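Local coordinates for beta-lactamase-related domain-containing protein (Bacteroides dorei DSM 17855, PDB 5TGF) that is probably a serine beta-lactamase-related hydrolase with a calcium-binding site and no demonstrated substrate, at residues Ser18-Asp22 / Lys23-Pro27; Cys204-Leu207 / Asn208-Ile211; Val234-Gln238 / Ala239-Arg243. One frame throughout, in Å; residues are numbered along the deposited sequence.

Contact 1 of 3, residues Ser18-Asp22 / Lys23-Pro27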
# COMPACT_ATOMS: atom_id res chain seq x y z
N SER A 18 -2.36 -6.34 23.13
CA SER A 18 -1.56 -6.84 24.25
C SER A 18 -1.43 -8.36 24.19
O SER A 18 -0.35 -8.90 24.47
CB SER A 18 -2.16 -6.39 25.59
OG SER A 18 -2.12 -4.98 25.70
N SER A 19 -2.51 -9.03 23.82
CA SER A 19 -2.48 -10.48 23.68
C SER A 19 -1.50 -10.92 22.59
O SER A 19 -0.86 -11.97 22.72
CB SER A 19 -3.88 -11.04 23.36
OG SER A 19 -4.18 -10.87 21.98
N TRP A 20 -1.42 -10.19 21.48
CA TRP A 20 -0.37 -10.49 20.49
C TRP A 20 1.05 -10.33 21.08
O TRP A 20 1.95 -11.11 20.78
CB TRP A 20 -0.46 -9.62 19.25
CG TRP A 20 -1.77 -9.72 18.49
CD1 TRP A 20 -2.63 -10.80 18.45
CD2 TRP A 20 -2.34 -8.71 17.65
NE1 TRP A 20 -3.71 -10.50 17.63
CE2 TRP A 20 -3.55 -9.22 17.14
CE3 TRP A 20 -1.92 -7.43 17.25
CZ2 TRP A 20 -4.33 -8.50 16.23
CZ3 TRP A 20 -2.74 -6.69 16.38
CH2 TRP A 20 -3.95 -7.21 15.93
N MSE A 21 1.24 -9.36 21.96
CA MSE A 21 2.56 -9.14 22.57
C MSE A 21 2.82 -10.23 23.60
O MSE A 21 3.92 -10.79 23.65
CB MSE A 21 2.64 -7.77 23.25
CG MSE A 21 2.24 -6.60 22.31
SE MSE A 21 3.62 -6.37 20.91
CE MSE A 21 2.49 -5.38 19.66
N ASP A 22 1.81 -10.59 24.38
CA ASP A 22 1.97 -11.63 25.39
C ASP A 22 2.25 -13.01 24.77
O ASP A 22 3.01 -13.79 25.35
CB ASP A 22 0.73 -11.71 26.28
CG ASP A 22 0.52 -10.45 27.10
OD1 ASP A 22 1.49 -9.68 27.29
OD2 ASP A 22 -0.63 -10.17 27.50
N LYS A 23 1.74 -13.27 23.57
CA LYS A 23 2.03 -14.55 22.88
C LYS A 23 3.32 -14.54 22.07
O LYS A 23 3.65 -15.52 21.41
CB LYS A 23 0.87 -14.95 21.97
CG LYS A 23 -0.42 -15.17 22.73
CD LYS A 23 -1.61 -15.38 21.81
CE LYS A 23 -2.88 -15.27 22.62
NZ LYS A 23 -4.09 -15.23 21.76
N GLY A 24 4.01 -13.41 22.06
CA GLY A 24 5.29 -13.32 21.39
C GLY A 24 5.21 -13.22 19.85
O GLY A 24 6.21 -13.40 19.17
N TYR A 25 4.02 -12.97 19.31
CA TYR A 25 3.89 -12.78 17.87
C TYR A 25 4.71 -11.58 17.37
O TYR A 25 5.23 -11.62 16.26
CB TYR A 25 2.45 -12.55 17.46
CG TYR A 25 1.43 -13.62 17.84
CD1 TYR A 25 1.77 -14.94 17.95
CD2 TYR A 25 0.10 -13.26 17.96
CE1 TYR A 25 0.79 -15.90 18.21
CE2 TYR A 25 -0.86 -14.19 18.28
CZ TYR A 25 -0.51 -15.51 18.36
OH TYR A 25 -1.51 -16.40 18.67
N TYR A 26 4.70 -10.49 18.14
CA TYR A 26 5.56 -9.33 17.89
C TYR A 26 6.44 -8.98 19.12
O TYR A 26 5.99 -9.20 20.25
CB TYR A 26 4.70 -8.09 17.60
CG TYR A 26 3.72 -8.28 16.48
CD1 TYR A 26 4.14 -8.28 15.16
CD2 TYR A 26 2.36 -8.36 16.73
CE1 TYR A 26 3.23 -8.39 14.11
CE2 TYR A 26 1.44 -8.49 15.70
CZ TYR A 26 1.88 -8.53 14.39
OH TYR A 26 0.94 -8.63 13.37
N PRO A 27 7.64 -8.40 18.91
CA PRO A 27 8.44 -7.93 20.04
C PRO A 27 7.98 -6.56 20.55
O PRO A 27 8.31 -6.16 21.66
CB PRO A 27 9.86 -7.84 19.45
CG PRO A 27 9.67 -7.63 17.99
CD PRO A 27 8.37 -8.28 17.63
O HOH W 1 -4.62 -12.86 20.33
O HOH W 2 6.31 -9.46 22.85
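Lys23 N closes the last regular turn of helix 11-22 by donating to Ser19 O (3.0 Å), and the chain then reverses through Gly24, whose positive phi (76°) ends the helix in a Schellman motif. Gly24 N reaches back to Met21 O at 3.1 Å, while Tyr25 N makes a weak bond to Trp20 O. Beyond this turn the two tyrosines fold back on the helix. Trp20, its CG turned away from the carbonyl carbon to lie beside the backbone N (chi1 -59°), meets both: CD1 of its five-membered ring lies 3.7 Å from Tyr25 CD2, in the plane of the tyrosine ring and at its edge, whereas CE3 on the six-membered ring approaches Tyr26 CE2 (3.8 Å). The Trp20 and Tyr26 side chains run side by side, and Phe320 continues the aromatic cluster by stacking on Tyr25 and meeting Trp20 edge-to-face. Met21, a selenomethionine bent at chi2, brings SE to 3.9 Å from Tyr26 CB. Lys23 CB sits over the centre of the Tyr25 ring. Two waters complete the join: one links Ser19 OG, also bonded to Ile16 O, with Lys23 NZ; the other donates to Met21 O and Tyr26 O. The chemistry thus divides in two: backbone bonds engage the carbonyls of Ser19 and Met21, with a weaker one at Trp20 O, while aromatic packing holds the chain on its way into strand 28-35.

Contact 2 of 3, residues Cys204-Leu207 / Asn208-Ile211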
# COMPACT_ATOMS: atom_id res chain seq x y z
N CYS A 204 10.50 1.51 4.47
CA CYS A 204 10.83 1.59 5.88
C CYS A 204 10.22 2.90 6.41
O CYS A 204 10.41 3.94 5.78
CB CYS A 204 12.34 1.62 6.04
SG CYS A 204 12.92 1.43 7.74
N THR A 205 9.46 2.84 7.50
CA THR A 205 8.76 4.01 8.03
C THR A 205 8.53 3.91 9.54
O THR A 205 9.06 3.05 10.21
CB THR A 205 7.45 4.25 7.25
OG1 THR A 205 6.96 5.58 7.48
CG2 THR A 205 6.40 3.24 7.58
N THR A 206 7.82 4.88 10.08
CA THR A 206 7.50 4.92 11.51
C THR A 206 6.01 5.15 11.65
O THR A 206 5.35 5.61 10.71
CB THR A 206 8.26 6.05 12.21
OG1 THR A 206 7.86 7.30 11.65
CG2 THR A 206 9.77 5.91 12.02
N LEU A 207 5.49 4.96 12.86
CA LEU A 207 4.12 5.32 13.15
C LEU A 207 3.86 6.81 12.87
O LEU A 207 2.88 7.13 12.17
CB LEU A 207 3.76 5.03 14.60
CG LEU A 207 2.34 5.45 15.03
CD1 LEU A 207 1.31 4.59 14.30
CD2 LEU A 207 2.14 5.42 16.53
N ASN A 208 4.76 7.69 13.35
CA ASN A 208 4.54 9.14 13.22
C ASN A 208 4.59 9.57 11.76
O ASN A 208 3.74 10.33 11.33
CB ASN A 208 5.56 9.94 14.06
CG ASN A 208 5.33 9.79 15.55
OD1 ASN A 208 4.23 9.44 16.00
ND2 ASN A 208 6.40 10.00 16.34
N ASP A 209 5.52 9.02 10.98
CA ASP A 209 5.60 9.33 9.56
C ASP A 209 4.34 8.89 8.82
O ASP A 209 3.77 9.67 8.06
CB ASP A 209 6.83 8.70 8.93
CG ASP A 209 8.08 9.51 9.15
OD1 ASP A 209 8.07 10.50 9.95
OD2 ASP A 209 9.08 9.15 8.49
N TYR A 210 3.91 7.64 9.00
CA TYR A 210 2.84 7.13 8.16
C TYR A 210 1.48 7.76 8.52
O TYR A 210 0.62 7.95 7.66
CB TYR A 210 2.76 5.58 8.27
CG TYR A 210 2.14 4.90 7.08
CD1 TYR A 210 0.77 4.92 6.88
CD2 TYR A 210 2.92 4.17 6.18
CE1 TYR A 210 0.19 4.24 5.82
CE2 TYR A 210 2.34 3.55 5.08
CZ TYR A 210 0.98 3.59 4.90
OH TYR A 210 0.41 3.00 3.80
N ILE A 211 1.31 8.12 9.78
CA ILE A 211 0.10 8.85 10.19
C ILE A 211 -0.00 10.19 9.44
O ILE A 211 -1.10 10.61 9.10
CB ILE A 211 0.09 9.03 11.74
CG1 ILE A 211 -0.42 7.74 12.41
CG2 ILE A 211 -0.82 10.16 12.19
CD1 ILE A 211 -1.92 7.47 12.21
O HOH W 3 9.17 9.31 12.86
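Thr206 caps the N-terminus of helix 207-218 through its bond with Asp209, a local strand-to-helix junction in the buried part of this beta-lactamase-family fold, where short strand 204-205 gives way to a helix lying against the six-stranded sheet. The N-cap bond runs from Asp209 N to Thr206 OG1, 3.0 Å long and fairly straight at 161°. With chi1 at 62°, the Thr206 hydroxyl is lodged between its own backbone N and carbonyl carbon, and from there it faces the first turn. Backbone bonds from Tyr210 N to Thr206 O and from Ile211 N to Leu207 O carry the turn onward. Asp209 returns its side chain obliquely across the cap, bringing CB to 3.2 Å from Thr206 OG1. Its carboxylate is held beyond the turn: OD1 accepts from Thr182 N, and OD2 from His183 N and Ser184 OG. Thr205 OG1 is also bonded to Ser184, so that one serine joins the strand end to the first-turn aspartate. On the sheet-facing side, Leu207 and Ile211 lie alongside each other, pointing the same way, with Leu207 CD1 4.1 Å from Ile211 CG1; both touch Cys32 and Phe305. The Tyr210 ring stacks on the same Phe305, and its OH is bonded to Ala59 O. Back at the strand, Thr205 CG2 touches this ring near its plane, at the edge, 3.9 Å from Tyr210 CD2.

Contact 3 of 3, residues Val234-Gln238 / Ala239-Arg243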
# COMPACT_ATOMS: atom_id res chain seq x y z
N VAL A 234 -6.54 11.52 -5.76
CA VAL A 234 -6.92 10.70 -4.61
C VAL A 234 -8.17 9.86 -4.92
O VAL A 234 -8.23 8.66 -4.57
CB VAL A 234 -7.10 11.53 -3.33
CG1 VAL A 234 -7.43 10.61 -2.17
CG2 VAL A 234 -5.85 12.34 -3.01
N GLN A 235 -9.17 10.47 -5.57
CA GLN A 235 -10.38 9.74 -5.95
C GLN A 235 -10.09 8.58 -6.90
O GLN A 235 -10.59 7.46 -6.71
CB GLN A 235 -11.44 10.67 -6.53
CG GLN A 235 -12.07 11.58 -5.49
CD GLN A 235 -12.69 10.79 -4.32
OE1 GLN A 235 -12.17 10.81 -3.20
NE2 GLN A 235 -13.75 10.04 -4.61
N THR A 236 -9.23 8.82 -7.87
CA THR A 236 -8.83 7.78 -8.84
C THR A 236 -8.06 6.65 -8.14
O THR A 236 -8.28 5.48 -8.45
CB THR A 236 -7.99 8.38 -9.99
OG1 THR A 236 -8.83 9.28 -10.76
CG2 THR A 236 -7.44 7.29 -10.92
N MSE A 237 -7.21 6.99 -7.17
CA MSE A 237 -6.49 5.97 -6.41
C MSE A 237 -7.43 5.05 -5.66
O MSE A 237 -7.09 3.89 -5.36
CB MSE A 237 -5.51 6.64 -5.42
CG MSE A 237 -4.27 7.31 -6.06
SE MSE A 237 -3.39 8.43 -4.69
CE MSE A 237 -2.72 6.97 -3.51
N GLN A 238 -8.57 5.59 -5.23
CA GLN A 238 -9.59 4.88 -4.44
C GLN A 238 -10.70 4.23 -5.26
O GLN A 238 -11.55 3.54 -4.69
CB GLN A 238 -10.16 5.83 -3.39
CG GLN A 238 -9.12 6.32 -2.41
CD GLN A 238 -9.64 7.28 -1.36
OE1 GLN A 238 -10.85 7.52 -1.26
NE2 GLN A 238 -8.75 7.75 -0.50
N ALA A 239 -10.71 4.46 -6.57
CA ALA A 239 -11.75 3.92 -7.45
C ALA A 239 -11.48 2.46 -7.79
O ALA A 239 -10.37 1.97 -7.64
CB ALA A 239 -11.82 4.71 -8.77
N ASP A 240 -12.48 1.81 -8.34
CA ASP A 240 -12.36 0.47 -8.88
C ASP A 240 -11.36 0.46 -10.03
O ASP A 240 -11.64 0.98 -11.08
CB ASP A 240 -13.74 0.02 -9.41
CG ASP A 240 -13.73 -1.38 -10.00
OD1 ASP A 240 -12.73 -2.11 -9.90
OD2 ASP A 240 -14.77 -1.79 -10.51
N GLN A 241 -10.20 -0.15 -9.82
CA GLN A 241 -9.24 -0.33 -10.90
C GLN A 241 -9.13 -1.79 -11.35
O GLN A 241 -8.32 -2.12 -12.22
CB GLN A 241 -7.87 0.25 -10.50
CG GLN A 241 -7.90 1.71 -10.11
CD GLN A 241 -8.24 2.64 -11.28
OE1 GLN A 241 -8.28 2.20 -12.41
NE2 GLN A 241 -8.46 3.92 -10.99
N VAL A 242 -9.92 -2.67 -10.76
CA VAL A 242 -9.93 -4.08 -11.15
C VAL A 242 -10.85 -4.23 -12.37
O VAL A 242 -10.51 -4.90 -13.33
CB VAL A 242 -10.41 -4.97 -9.98
CG1 VAL A 242 -10.52 -6.41 -10.44
CG2 VAL A 242 -9.41 -4.89 -8.82
N ARG A 243 -12.00 -3.57 -12.31
CA ARG A 243 -12.95 -3.51 -13.41
C ARG A 243 -13.49 -4.87 -13.84
O ARG A 243 -14.14 -5.52 -13.04
CB ARG A 243 -12.37 -2.66 -14.50
CG ARG A 243 -12.09 -1.30 -13.88
CD ARG A 243 -11.77 -0.29 -14.89
NE ARG A 243 -11.11 0.89 -14.34
CZ ARG A 243 -10.74 1.88 -15.13
NH1 ARG A 243 -11.07 1.83 -16.41
NH2 ARG A 243 -10.09 2.93 -14.67
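Ala239 N turns back to Thr236 O (3.2 Å) as helix 231-238 gives way to a loop. A side chain supplies the second hold on the same oxygen. Gln241 NE2 donates to Thr236 O at 3.0 Å, with a nearly straight N-H angle of 160°, and the oxygen lies in the plane of the glutamine amide. The two donors arrive from opposite faces of the carbonyl plane. A bend at chi2 (-67°) in Gln241 folds the amide back toward the helix, where NE2 also passes 3.5 Å from Thr236 CG2. The other end of that amide is engaged as well: Gln241 OE1 accepts from Arg243 NH2 (3.0 Å), the oxygen tilted from the guanidinium plane. Asp240 OD1 holds the backbone that follows, accepting from Val242 N (an Asx turn) and, at 2.9 Å, from Arg243 N (an Asx motif); both reach it from one face of the carboxylate. Around the helix end, Gln238 OE1 binds Lys298 NZ and Gln238 O binds Arg271 NH1, while Met237 packs on helix 60-74. With NE2 and OE1 both bonded, the buried Gln241 amide is fixed in its flip. It thus bridges Thr236 O, in the last turn of helix 231-238, to the Arg243 guanidinium, and Thr236 O is gripped by two donors, one from the backbone and one from a side chain.

All three contacts are local solutions to one problem, the ending or beginning of a helix: contacts 1 and 3 finish helices and contact 2 starts one. Contact 3 lies across the chain's centre from both others, about 35 Å from contact 1 and 24 Å from contact 2 between centres, though the nearest atoms of contacts 2 and 3 are about 9 Å apart. Helix 60-74 relates these two, since Tyr210 and Met237 both pack on Trp62. Lys61 lies in its first turn and Ser58 just before it, a pattern consistent with the SxxK motif of serine beta-lactamases; Tyr210 lies near without touching. Val72, a calcium ligand in a crystal structure of this protein though no ion is bound to this chain here, is about 8 Å from Thr236, side chain to side chain.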